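Fructose-1,6-bisphosphatase (Pyrococcus furiosus, PDB 1XI6) catalyses the magnesium-dependent hydrolysis of fructose 1,6-bisphosphate to fructose 6-phosphate and phosphate, with weak in vitro activity on inositol-1-phosphate and a few other phosphate esters. Local coordinates at residues L11-I21 with L111-Y121. Sequence-based numbering, arbitrary orientation.
Sequences LKFWREVAIDI and LAVFKKDKPIY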
ATOM      1  N   LEU A  11       3.156  -6.934 -18.580  1.00 50.00           N
ATOM      2  CA  LEU A  11       2.254  -6.187 -17.696  1.00 50.00           C
ATOM      3  C   LEU A  11       0.814  -6.624 -17.955  1.00 50.00           C
ATOM      4  O   LEU A  11       0.076  -6.903 -17.014  1.00 50.00           O
ATOM      5  CB  LEU A  11       2.398  -4.679 -17.904  1.00 50.00           C
ATOM      6  CG  LEU A  11       3.801  -4.080 -17.730  1.00 50.00           C
ATOM      7  CD1 LEU A  11       3.967  -2.800 -18.575  1.00 50.00           C
ATOM      8  CD2 LEU A  11       4.136  -3.839 -16.250  1.00 50.00           C
ATOM      9  N   LYS A  12       0.440  -6.695 -19.235  1.00 50.00           N
ATOM     10  CA  LYS A  12      -0.859  -7.209 -19.690  1.00 50.00           C
ATOM     11  C   LYS A  12      -1.312  -8.434 -18.897  1.00 50.00           C
ATOM     12  O   LYS A  12      -2.502  -8.570 -18.589  1.00 50.00           O
ATOM     13  CB  LYS A  12      -0.808  -7.533 -21.192  1.00 50.00           C
ATOM     14  CG  LYS A  12      -2.119  -8.034 -21.808  1.00 50.00           C
ATOM     15  N   PHE A  13      -0.362  -9.310 -18.564  1.00 50.00           N
ATOM     16  CA  PHE A  13      -0.659 -10.494 -17.763  1.00 50.00           C
ATOM     17  C   PHE A  13      -1.008 -10.118 -16.323  1.00 50.00           C
ATOM     18  O   PHE A  13      -2.021 -10.585 -15.796  1.00 50.00           O
ATOM     19  CB  PHE A  13       0.494 -11.511 -17.804  1.00 50.00           C
ATOM     20  CG  PHE A  13       0.285 -12.707 -16.908  1.00 50.00           C
ATOM     21  CD1 PHE A  13       0.960 -12.806 -15.686  1.00 50.00           C
ATOM     22  CD2 PHE A  13      -0.591 -13.723 -17.272  1.00 50.00           C
ATOM     23  CE1 PHE A  13       0.770 -13.912 -14.839  1.00 50.00           C
ATOM     24  CE2 PHE A  13      -0.794 -14.830 -16.436  1.00 50.00           C
ATOM     25  CZ  PHE A  13      -0.108 -14.925 -15.215  1.00 50.00           C
ATOM     26  N   TRP A  14      -0.178  -9.281 -15.702  1.00 50.00           N
ATOM     27  CA  TRP A  14      -0.370  -8.921 -14.296  1.00 50.00           C
ATOM     28  C   TRP A  14      -1.580  -8.027 -14.075  1.00 50.00           C
ATOM     29  O   TRP A  14      -2.305  -8.204 -13.093  1.00 50.00           O
ATOM     30  CB  TRP A  14       0.894  -8.301 -13.699  1.00 50.00           C
ATOM     31  CG  TRP A  14       1.990  -9.300 -13.580  1.00 50.00           C
ATOM     32  CD1 TRP A  14       3.148  -9.337 -14.306  1.00 50.00           C
ATOM     33  CD2 TRP A  14       2.025 -10.438 -12.706  1.00 50.00           C
ATOM     34  NE1 TRP A  14       3.907 -10.420 -13.928  1.00 50.00           N
ATOM     35  CE2 TRP A  14       3.242 -11.115 -12.953  1.00 50.00           C
ATOM     36  CE3 TRP A  14       1.146 -10.949 -11.735  1.00 50.00           C
ATOM     37  CZ2 TRP A  14       3.609 -12.282 -12.264  1.00 50.00           C
ATOM     38  CZ3 TRP A  14       1.507 -12.115 -11.045  1.00 50.00           C
ATOM     39  CH2 TRP A  14       2.730 -12.767 -11.317  1.00 50.00           C
ATOM     40  N   ARG A  15      -1.800  -7.086 -14.993  1.00 50.00           N
ATOM     41  CA  ARG A  15      -3.005  -6.268 -14.977  1.00 50.00           C
ATOM     42  C   ARG A  15      -4.240  -7.181 -14.919  1.00 50.00           C
ATOM     43  O   ARG A  15      -5.105  -6.982 -14.071  1.00 50.00           O
ATOM     44  CB  ARG A  15      -3.045  -5.319 -16.180  1.00 50.00           C
ATOM     45  CG  ARG A  15      -4.136  -4.256 -16.106  1.00 50.00           C
ATOM     46  CD  ARG A  15      -4.095  -3.256 -17.271  1.00 50.00           C
ATOM     47  NE  ARG A  15      -2.950  -2.345 -17.179  1.00 50.00           N
ATOM     48  CZ  ARG A  15      -1.852  -2.404 -17.939  1.00 50.00           C
ATOM     49  NH1 ARG A  15      -1.714  -3.330 -18.887  1.00 50.00           N
ATOM     50  NH2 ARG A  15      -0.881  -1.522 -17.750  1.00 50.00           N
ATOM     51  N   GLU A  16      -4.288  -8.194 -15.788  1.00 50.00           N
ATOM     52  CA  GLU A  16      -5.443  -9.090 -15.896  1.00 50.00           C
ATOM     53  C   GLU A  16      -5.713  -9.850 -14.592  1.00 50.00           C
ATOM     54  O   GLU A  16      -6.876 -10.035 -14.200  1.00 50.00           O
ATOM     55  CB  GLU A  16      -5.277 -10.058 -17.079  1.00 50.00           C
ATOM     56  N   VAL A  17      -4.638 -10.270 -13.930  1.00 50.00           N
ATOM     57  CA  VAL A  17      -4.715 -10.999 -12.660  1.00 50.00           C
ATOM     58  C   VAL A  17      -5.283 -10.091 -11.558  1.00 50.00           C
ATOM     59  O   VAL A  17      -6.152 -10.511 -10.773  1.00 50.00           O
ATOM     60  CB  VAL A  17      -3.324 -11.617 -12.279  1.00 50.00           C
ATOM     61  CG1 VAL A  17      -3.188 -11.884 -10.784  1.00 50.00           C
ATOM     62  CG2 VAL A  17      -3.089 -12.900 -13.062  1.00 50.00           C
ATOM     63  N   ALA A  18      -4.790  -8.852 -11.526  1.00 50.00           N
ATOM     64  CA  ALA A  18      -5.263  -7.829 -10.594  1.00 50.00           C
ATOM     65  C   ALA A  18      -6.765  -7.547 -10.764  1.00 50.00           C
ATOM     66  O   ALA A  18      -7.509  -7.552  -9.786  1.00 50.00           O
ATOM     67  CB  ALA A  18      -4.444  -6.556 -10.745  1.00 50.00           C
ATOM     68  N   ILE A  19      -7.202  -7.327 -12.003  1.00 50.00           N
ATOM     69  CA  ILE A  19      -8.616  -7.090 -12.316  1.00 50.00           C
ATOM     70  C   ILE A  19      -9.497  -8.254 -11.853  1.00 50.00           C
ATOM     71  O   ILE A  19     -10.616  -8.042 -11.383  1.00 50.00           O
ATOM     72  CB  ILE A  19      -8.811  -6.790 -13.827  1.00 50.00           C
ATOM     73  CG1 ILE A  19      -8.320  -5.375 -14.147  1.00 50.00           C
ATOM     74  CG2 ILE A  19     -10.268  -6.956 -14.258  1.00 50.00           C
ATOM     75  CD1 ILE A  19      -8.225  -5.064 -15.630  1.00 50.00           C
ATOM     76  N   ASP A  20      -8.973  -9.473 -11.983  1.00 50.00           N
ATOM     77  CA  ASP A  20      -9.641 -10.687 -11.534  1.00 50.00           C
ATOM     78  C   ASP A  20      -9.802 -10.718 -10.020  1.00 50.00           C
ATOM     79  O   ASP A  20     -10.856 -11.110  -9.504  1.00 50.00           O
ATOM     80  CB  ASP A  20      -8.848 -11.914 -11.986  1.00 50.00           C
ATOM     81  CG  ASP A  20      -9.049 -12.236 -13.457  1.00 50.00           C
ATOM     82  OD1 ASP A  20      -8.172 -12.922 -14.034  1.00 50.00           O
ATOM     83  OD2 ASP A  20     -10.079 -11.815 -14.035  1.00 50.00           O
ATOM     84  N   ILE A  21      -8.750 -10.305  -9.322  1.00 50.00           N
ATOM     85  CA  ILE A  21      -8.757 -10.215  -7.868  1.00 50.00           C
ATOM     86  C   ILE A  21      -9.721  -9.130  -7.384  1.00 50.00           C
ATOM     87  O   ILE A  21     -10.502  -9.374  -6.463  1.00 50.00           O
ATOM     88  CB  ILE A  21      -7.324 -10.009  -7.318  1.00 50.00           C
ATOM     89  CG1 ILE A  21      -6.538 -11.316  -7.457  1.00 50.00           C
ATOM     90  CG2 ILE A  21      -7.341  -9.492  -5.866  1.00 50.00           C
ATOM     91  CD1 ILE A  21      -5.039 -11.143  -7.446  1.00 50.00           C
ATOM     92  N   LEU A 111      -1.137  -5.170  -4.517  1.00 50.00           N
ATOM     93  CA  LEU A 111      -0.219  -6.169  -5.040  1.00 50.00           C
ATOM     94  C   LEU A 111       1.018  -5.487  -5.552  1.00 50.00           C
ATOM     95  O   LEU A 111       0.921  -4.542  -6.315  1.00 50.00           O
ATOM     96  CB  LEU A 111      -0.848  -6.946  -6.202  1.00 50.00           C
ATOM     97  CG  LEU A 111      -2.131  -7.747  -5.993  1.00 50.00           C
ATOM     98  CD1 LEU A 111      -2.624  -8.242  -7.315  1.00 50.00           C
ATOM     99  CD2 LEU A 111      -1.913  -8.914  -5.034  1.00 50.00           C
ATOM    100  N   ALA A 112       2.179  -5.970  -5.129  1.00 50.00           N
ATOM    101  CA  ALA A 112       3.460  -5.527  -5.686  1.00 50.00           C
ATOM    102  C   ALA A 112       4.192  -6.723  -6.301  1.00 50.00           C
ATOM    103  O   ALA A 112       4.400  -7.733  -5.640  1.00 50.00           O
ATOM    104  CB  ALA A 112       4.310  -4.840  -4.616  1.00 50.00           C
ATOM    105  N   VAL A 113       4.560  -6.596  -7.573  1.00 50.00           N
ATOM    106  CA  VAL A 113       5.129  -7.700  -8.361  1.00 50.00           C
ATOM    107  C   VAL A 113       6.580  -7.418  -8.727  1.00 50.00           C
ATOM    108  O   VAL A 113       6.891  -6.435  -9.415  1.00 50.00           O
ATOM    109  CB  VAL A 113       4.314  -7.952  -9.662  1.00 50.00           C
ATOM    110  CG1 VAL A 113       5.010  -8.964 -10.571  1.00 50.00           C
ATOM    111  CG2 VAL A 113       2.906  -8.418  -9.329  1.00 50.00           C
ATOM    112  N   PHE A 114       7.463  -8.293  -8.262  1.00 50.00           N
ATOM    113  CA  PHE A 114       8.888  -8.170  -8.542  1.00 50.00           C
ATOM    114  C   PHE A 114       9.354  -9.249  -9.506  1.00 50.00           C
ATOM    115  O   PHE A 114       8.922 -10.404  -9.423  1.00 50.00           O
ATOM    116  CB  PHE A 114       9.697  -8.247  -7.251  1.00 50.00           C
ATOM    117  CG  PHE A 114       9.427  -7.127  -6.294  1.00 50.00           C
ATOM    118  CD1 PHE A 114       8.299  -7.145  -5.467  1.00 50.00           C
ATOM    119  CD2 PHE A 114      10.308  -6.056  -6.197  1.00 50.00           C
ATOM    120  CE1 PHE A 114       8.049  -6.101  -4.567  1.00 50.00           C
ATOM    121  CE2 PHE A 114      10.065  -5.010  -5.302  1.00 50.00           C
ATOM    122  CZ  PHE A 114       8.933  -5.035  -4.489  1.00 50.00           C
ATOM    123  N   LYS A 115      10.220  -8.846 -10.430  1.00 50.00           N
ATOM    124  CA  LYS A 115      10.993  -9.773 -11.244  1.00 50.00           C
ATOM    125  C   LYS A 115      12.392  -9.774 -10.654  1.00 50.00           C
ATOM    126  O   LYS A 115      13.167  -8.833 -10.862  1.00 50.00           O
ATOM    127  CB  LYS A 115      11.019  -9.325 -12.704  1.00 50.00           C
ATOM    128  CG  LYS A 115      11.702 -10.305 -13.622  1.00 50.00           C
ATOM    129  CD  LYS A 115      11.716  -9.811 -15.049  1.00 50.00           C
ATOM    130  CE  LYS A 115      11.666 -10.978 -16.013  1.00 50.00           C
ATOM    131  NZ  LYS A 115      12.450 -10.703 -17.247  1.00 50.00           N
ATOM    132  N   LYS A 116      12.701 -10.830  -9.906  1.00 50.00           N
ATOM    133  CA  LYS A 116      13.941 -10.914  -9.124  1.00 50.00           C
ATOM    134  C   LYS A 116      13.929  -9.841  -8.029  1.00 50.00           C
ATOM    135  O   LYS A 116      13.147  -9.951  -7.079  1.00 50.00           O
ATOM    136  CB  LYS A 116      15.204 -10.871 -10.016  1.00 50.00           C
ATOM    137  CG  LYS A 116      15.405 -12.134 -10.882  1.00 50.00           C
ATOM    138  CD  LYS A 116      16.586 -12.029 -11.852  1.00 50.00           C
ATOM    139  CE  LYS A 116      16.156 -11.548 -13.251  1.00 50.00           C
ATOM    140  NZ  LYS A 116      17.317 -11.325 -14.177  1.00 50.00           N
ATOM    141  N   ASP A 117      14.755  -8.806  -8.153  1.00 50.00           N
ATOM    142  CA  ASP A 117      14.819  -7.766  -7.111  1.00 50.00           C
ATOM    143  C   ASP A 117      14.311  -6.385  -7.563  1.00 50.00           C
ATOM    144  O   ASP A 117      14.175  -5.467  -6.753  1.00 50.00           O
ATOM    145  CB  ASP A 117      16.235  -7.682  -6.501  1.00 50.00           C
ATOM    146  CG  ASP A 117      16.375  -8.499  -5.200  1.00 50.00           C
ATOM    147  OD1 ASP A 117      15.660  -9.516  -5.022  1.00 50.00           O
ATOM    148  OD2 ASP A 117      17.209  -8.125  -4.341  1.00 50.00           O
ATOM    149  N   LYS A 118      14.033  -6.243  -8.855  1.00 50.00           N
ATOM    150  CA  LYS A 118      13.437  -5.017  -9.368  1.00 50.00           C
ATOM    151  C   LYS A 118      11.912  -5.150  -9.348  1.00 50.00           C
ATOM    152  O   LYS A 118      11.381  -6.176  -9.798  1.00 50.00           O
ATOM    153  CB  LYS A 118      13.940  -4.708 -10.785  1.00 50.00           C
ATOM    154  N   PRO A 119      11.203  -4.135  -8.798  1.00 50.00           N
ATOM    155  CA  PRO A 119       9.752  -4.012  -8.958  1.00 50.00           C
ATOM    156  C   PRO A 119       9.378  -3.757 -10.410  1.00 50.00           C
ATOM    157  O   PRO A 119      10.048  -2.978 -11.081  1.00 50.00           O
ATOM    158  CB  PRO A 119       9.413  -2.786  -8.107  1.00 50.00           C
ATOM    159  CG  PRO A 119      10.670  -2.012  -8.029  1.00 50.00           C
ATOM    160  CD  PRO A 119      11.743  -3.046  -7.962  1.00 50.00           C
ATOM    161  N   ILE A 120       8.331  -4.420 -10.895  1.00 50.00           N
ATOM    162  CA  ILE A 120       7.874  -4.224 -12.281  1.00 50.00           C
ATOM    163  C   ILE A 120       6.415  -3.772 -12.392  1.00 50.00           C
ATOM    164  O   ILE A 120       6.008  -3.261 -13.432  1.00 50.00           O
ATOM    165  CB  ILE A 120       8.100  -5.480 -13.187  1.00 50.00           C
ATOM    166  CG1 ILE A 120       7.323  -6.704 -12.676  1.00 50.00           C
ATOM    167  CG2 ILE A 120       9.596  -5.779 -13.335  1.00 50.00           C
ATOM    168  CD1 ILE A 120       6.815  -7.611 -13.793  1.00 50.00           C
ATOM    169  N   TYR A 121       5.644  -3.967 -11.320  1.00 50.00           N
ATOM    170  CA  TYR A 121       4.210  -3.678 -11.301  1.00 50.00           C
ATOM    171  C   TYR A 121       3.691  -3.620  -9.879  1.00 50.00           C
ATOM    172  O   TYR A 121       4.019  -4.473  -9.044  1.00 50.00           O
ATOM    173  CB  TYR A 121       3.435  -4.752 -12.065  1.00 50.00           C
ATOM    174  CG  TYR A 121       2.036  -4.361 -12.480  1.00 50.00           C
ATOM    175  CD1 TYR A 121       0.957  -5.183 -12.192  1.00 50.00           C
ATOM    176  CD2 TYR A 121       1.793  -3.175 -13.174  1.00 50.00           C
ATOM    177  CE1 TYR A 121      -0.331  -4.846 -12.581  1.00 50.00           C
ATOM    178  CE2 TYR A 121       0.503  -2.823 -13.567  1.00 50.00           C
ATOM    179  CZ  TYR A 121      -0.550  -3.664 -13.264  1.00 50.00           C
ATOM    180  OH  TYR A 121      -1.820  -3.322 -13.647  1.00 50.00           O
TER
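Tyr121 meets the helix at Leu11, Trp14 and Arg15, and it buries more surface here than any other residue of the two segments. Its ring lies alongside the helix backbone: CD1 is 3.5 Å from Trp14 CB, while the other ortho carbon, CD2, lies 3.9 Å from Leu11 CD2. With CG anti to the backbone N (chi1 -162°), the ring extends far enough to bring OH within 3.4 Å of Arg15 CA. That hydroxyl hydrogen-bonds to the carboxylate of Glu134, which also forms a salt bridge with Arg15, so one acid ties both polar ends together. Trp14 supplies the second large surface. Val113 CG1 sits over one face of its indole in a CH-pi contact, 3.8 Å from the centroid of the five-membered ring and 16° off the normal; the opposite face is covered by Phe13. Ile120 CD1 approaches the pyrrole side, 4.0 Å from Trp14 NE1. Cutting Trp14 back to an alanine removes the indole, which is likely to cost Val113 CG1 and Ile120 CD1 that contact and open a gap between Val113 and Phe13, though the CB contact with Tyr121 could remain. Further along the helix, Leu111 CD1 reaches Ile21 CD1 tip to tip at 3.8 Å and also touches Ala18. Ile120 and Tyr121 both pair with Val113 in a classic beta bulge, and both side chains point toward the helix. Helix 11-28 thus packs on hairpin 108-115/118-126, its 11-21 part running 156° to strand 111-115; strand 131-136 adds Phe132 and Ile136 around Tyr121, while Ala112 meets helix 208-219, a sheet between helices consistent with the superfamily's layered alpha/beta sandwich.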